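PDB 5VMN: Bak protein from Grouper iridovirus, which inhibits host-cell apoptosis as a viral Bcl-2 protein that exclusively sequesters the pro-apoptotic protein Bim. Local coordinates for residues 59-63 and 64-68; 71-74 and 75-79. All blocks are in the same frame, centred on the assembly; numbering follows the deposited sequence.

Contact 1: residues 59-63 and 64-68; sequences NIVSD and GNLNW. With EDO (1,2-ethanediol), chain K; NO3 (nitrate ion), chain D.
D63 and N65 meet across G64, the carboxylate of the first reaching over the backbone N-H and side-chain amide of the second. D63 OD1 accepts from N65 N at 2.9 Å, which closes an Asx turn; the donor comes from above the carboxylate plane, 49° out of it. The other oxygen, D63 OD2, forms a salt bridge with R70 and takes a weak bond from N65 ND2 at 3.2 Å, with the carboxylate and amide planes 77° apart. The reach follows from the D63 torsion: CG sits between the backbone N and the carbonyl carbon (chi1 71°), which brings both oxygens over the chain ahead. The chain bends at S62 and D63, and G64 closes the type I turn that starts at V61, G64 N donating to V61 O at 2.9 Å. The left-handed helical backbone conformation of G64 is well tolerated without a side chain. V61 CG1 touches N65 O at 3.5 Å and L66 CD1 at 3.6 Å; the V61-L66 pair is apolar, and L66 continues it onto I107 and W110. The turn follows helix 53-60 and leads into N67-W68-G69-R70, the NWGR signature of BH1, where N67 is the N-cap of helix 68-84 through OD1 to R70 N. N67 ND2 donates to two nitrate oxygens, O2 and O3, and W68 N donates to ethanediol O2 at 3.0 Å, both molecules probably from the crystallisation liquor. The D63 carboxylate therefore links N65 to the BH1 arginine, and the shared negative charge is likely to restrain the guanidinium.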
# COMPACT_ATOMS: atom_id res chain seq x y z
N ASN A 59 7.30 -7.82 6.95
CA ASN A 59 8.75 -7.68 6.98
C ASN A 59 9.13 -6.22 7.26
O ASN A 59 10.08 -5.94 8.00
CB ASN A 59 9.39 -8.09 5.65
CG ASN A 59 9.33 -9.56 5.34
OD1 ASN A 59 9.18 -10.40 6.22
ND2 ASN A 59 9.49 -9.89 4.06
N ILE A 60 8.42 -5.28 6.65
CA ILE A 60 8.89 -3.89 6.70
C ILE A 60 8.71 -3.30 8.10
O ILE A 60 9.40 -2.34 8.44
CB ILE A 60 8.25 -3.03 5.58
CG1 ILE A 60 9.26 -1.95 5.13
CG2 ILE A 60 7.01 -2.36 6.04
CD1 ILE A 60 8.91 -1.27 3.80
N VAL A 61 7.89 -3.91 8.96
CA VAL A 61 7.79 -3.51 10.36
C VAL A 61 8.51 -4.49 11.30
O VAL A 61 8.23 -4.51 12.51
CB VAL A 61 6.33 -3.31 10.79
CG1 VAL A 61 5.67 -2.20 9.99
CG2 VAL A 61 5.53 -4.60 10.70
N SER A 62 9.45 -5.28 10.79
CA SER A 62 10.06 -6.30 11.62
C SER A 62 10.88 -5.69 12.75
O SER A 62 11.07 -6.33 13.79
CB SER A 62 10.93 -7.22 10.76
OG SER A 62 12.11 -6.56 10.31
N ASP A 63 11.39 -4.48 12.56
CA ASP A 63 12.16 -3.84 13.61
C ASP A 63 11.27 -3.18 14.65
O ASP A 63 11.77 -2.61 15.62
CB ASP A 63 13.13 -2.81 13.01
CG ASP A 63 12.43 -1.58 12.46
OD1 ASP A 63 11.19 -1.61 12.34
OD2 ASP A 63 13.13 -0.59 12.14
N GLY A 64 9.95 -3.27 14.47
CA GLY A 64 9.02 -2.71 15.43
C GLY A 64 8.70 -1.25 15.22
O GLY A 64 8.04 -0.65 16.07
N ASN A 65 9.13 -0.68 14.10
CA ASN A 65 8.84 0.71 13.77
C ASN A 65 7.99 0.76 12.51
O ASN A 65 7.93 -0.20 11.74
CB ASN A 65 10.14 1.49 13.57
CG ASN A 65 11.00 1.49 14.81
OD1 ASN A 65 10.50 1.70 15.90
ND2 ASN A 65 12.29 1.22 14.65
N LEU A 66 7.32 1.89 12.32
CA LEU A 66 6.56 2.13 11.11
C LEU A 66 6.61 3.63 10.84
O LEU A 66 6.69 4.43 11.78
CB LEU A 66 5.11 1.65 11.24
CG LEU A 66 4.22 1.74 10.00
CD1 LEU A 66 4.87 1.09 8.81
CD2 LEU A 66 2.86 1.10 10.33
N ASN A 67 6.57 3.99 9.57
CA ASN A 67 6.45 5.40 9.20
C ASN A 67 5.83 5.46 7.82
O ASN A 67 5.65 4.43 7.16
CB ASN A 67 7.80 6.12 9.27
CG ASN A 67 8.86 5.51 8.34
OD1 ASN A 67 8.64 5.42 7.14
ND2 ASN A 67 10.01 5.16 8.88
N TRP A 68 5.43 6.66 7.40
CA TRP A 68 4.67 6.75 6.16
C TRP A 68 5.52 6.38 4.95
O TRP A 68 5.00 5.86 3.96
CB TRP A 68 4.08 8.15 5.98
CG TRP A 68 2.90 8.41 6.90
CD1 TRP A 68 2.82 9.32 7.93
CD2 TRP A 68 1.65 7.73 6.87
NE1 TRP A 68 1.58 9.23 8.53
CE2 TRP A 68 0.84 8.28 7.88
CE3 TRP A 68 1.12 6.73 6.07
CZ2 TRP A 68 -0.45 7.83 8.13
CZ3 TRP A 68 -0.17 6.30 6.30
CH2 TRP A 68 -0.94 6.86 7.33
C1 EDO K . 7.53 9.81 7.99
O1 EDO K . 7.84 8.79 6.98
C2 EDO K . 6.13 9.73 8.61
O2 EDO K . 5.91 8.69 9.61
N NO3 D . 10.91 4.93 12.34
O1 NO3 D . 11.21 4.71 13.55
O2 NO3 D . 11.74 4.69 11.42
O3 NO3 D . 9.78 5.42 12.06

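Contact 2: residues 71-74 and 75-79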
# COMPACT_ATOMS: atom_id res chain seq x y z
N ILE A 71 5.25 2.75 4.50
CA ILE A 71 3.95 2.40 3.94
C ILE A 71 3.94 2.66 2.44
O ILE A 71 3.43 1.85 1.66
CB ILE A 71 2.84 3.19 4.68
CG1 ILE A 71 2.64 2.55 6.05
CG2 ILE A 71 1.56 3.20 3.87
CD1 ILE A 71 1.69 3.29 6.98
N LEU A 72 4.53 3.78 2.00
CA LEU A 72 4.52 4.09 0.58
C LEU A 72 5.43 3.13 -0.19
O LEU A 72 5.13 2.81 -1.35
CB LEU A 72 4.92 5.55 0.36
CG LEU A 72 3.88 6.56 0.84
CD1 LEU A 72 4.50 7.97 0.88
CD2 LEU A 72 2.67 6.56 -0.05
N ILE A 73 6.50 2.65 0.43
CA ILE A 73 7.32 1.61 -0.21
C ILE A 73 6.51 0.35 -0.39
O ILE A 73 6.50 -0.26 -1.46
CB ILE A 73 8.60 1.37 0.59
CG1 ILE A 73 9.56 2.56 0.45
CG2 ILE A 73 9.28 0.07 0.16
CD1 ILE A 73 10.71 2.51 1.43
N LEU A 74 5.74 -0.05 0.64
CA LEU A 74 4.91 -1.25 0.50
C LEU A 74 3.89 -1.08 -0.62
O LEU A 74 3.67 -2.00 -1.43
CB LEU A 74 4.21 -1.54 1.83
CG LEU A 74 3.19 -2.67 1.76
CD1 LEU A 74 3.88 -3.99 1.45
CD2 LEU A 74 2.37 -2.75 3.05
N LEU A 75 3.24 0.08 -0.68
CA LEU A 75 2.30 0.29 -1.76
C LEU A 75 3.00 0.25 -3.11
O LEU A 75 2.44 -0.29 -4.08
CB LEU A 75 1.58 1.63 -1.55
CG LEU A 75 0.71 1.74 -0.30
CD1 LEU A 75 0.12 3.14 -0.23
CD2 LEU A 75 -0.38 0.73 -0.32
N GLY A 76 4.17 0.86 -3.22
CA GLY A 76 4.85 0.90 -4.51
C GLY A 76 5.25 -0.48 -4.98
O GLY A 76 5.21 -0.77 -6.17
N ILE A 77 5.69 -1.33 -4.05
CA ILE A 77 5.98 -2.73 -4.38
C ILE A 77 4.70 -3.43 -4.82
O ILE A 77 4.67 -4.17 -5.82
CB ILE A 77 6.62 -3.44 -3.18
CG1 ILE A 77 8.01 -2.89 -2.92
CG2 ILE A 77 6.74 -4.96 -3.43
CD1 ILE A 77 8.51 -3.23 -1.57
N SER A 78 3.62 -3.24 -4.08
CA SER A 78 2.36 -3.84 -4.47
C SER A 78 1.95 -3.41 -5.88
O SER A 78 1.41 -4.21 -6.65
CB SER A 78 1.25 -3.49 -3.47
OG SER A 78 1.63 -3.91 -2.17
N GLN A 79 2.13 -2.12 -6.20
CA GLN A 79 1.80 -1.63 -7.53
C GLN A 79 2.61 -2.30 -8.63
O GLN A 79 2.08 -2.66 -9.69
CB GLN A 79 2.01 -0.11 -7.58
CG GLN A 79 1.70 0.51 -8.94
CD GLN A 79 0.24 0.51 -9.26
OE1 GLN A 79 -0.49 1.39 -8.84
NE2 GLN A 79 -0.19 -0.49 -10.02
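I73 and I77 touch one helical turn apart, CG2 of I73 against CD1 of I77 at 3.8 Å, within helix 68-84, the central hydrophobic helix of the Bcl-2 fold. The I77 torsion explains the meeting: CG1 lies beside the backbone N (chi1 -68°), and CD1 runs back along the helix, also coming within 3.6 Å of I73 O. L75 turns back in the same way, its CG resting 3.4 Å from I71 O, while its CD1 has looser apolar neighbours at 4.3 Å in I71 CG2 and in L72 CD2. Below these side chains the backbone is regular alpha-helix: L75 N, G76 N and I77 N donate to I71 O, L72 O and I73 O, each at 2.9 Å. Further out, neighbouring helices cover the cylinder on several sides. I60 of helix 53-60 and V34 of helix 22-37 pack on I73, F102 and W117 on both I71 and L75, F101 with I56 on L74, C120 on L72 and L98 on S78, which buries much of this stretch. The one hydroxyl in this apolar stretch is satisfied within the helix. S78 OG, placed anti to its own carbonyl carbon, donates to L74 O at 2.9 Å from above the carbonyl plane, and S78 N reaches the same oxygen from the opposite face, so L74 O accepts two hydrogen bonds.

Contact 1 ends where helix 68-84 begins, and contact 2 follows it in series along that helix, their centres about 13 Å apart. Two apolar joints bring them together: L66 CD1 meets I71 CG1 at 3.8 Å, and I60 CD1 meets I73 CG2 at 3.9 Å, so the loop and the end of helix 53-60 both rest on the first turns of the central helix. R70, the BH1 arginine, lies between the two contacts on helix 68-84. In pro-survival relatives this arginine lies at the BH3-binding groove; a similar site for Bim is probable here, and the I73 side chain comes within about 4 Å of another ethanediol, probably from the crystallisation liquor, which may mark a pocket.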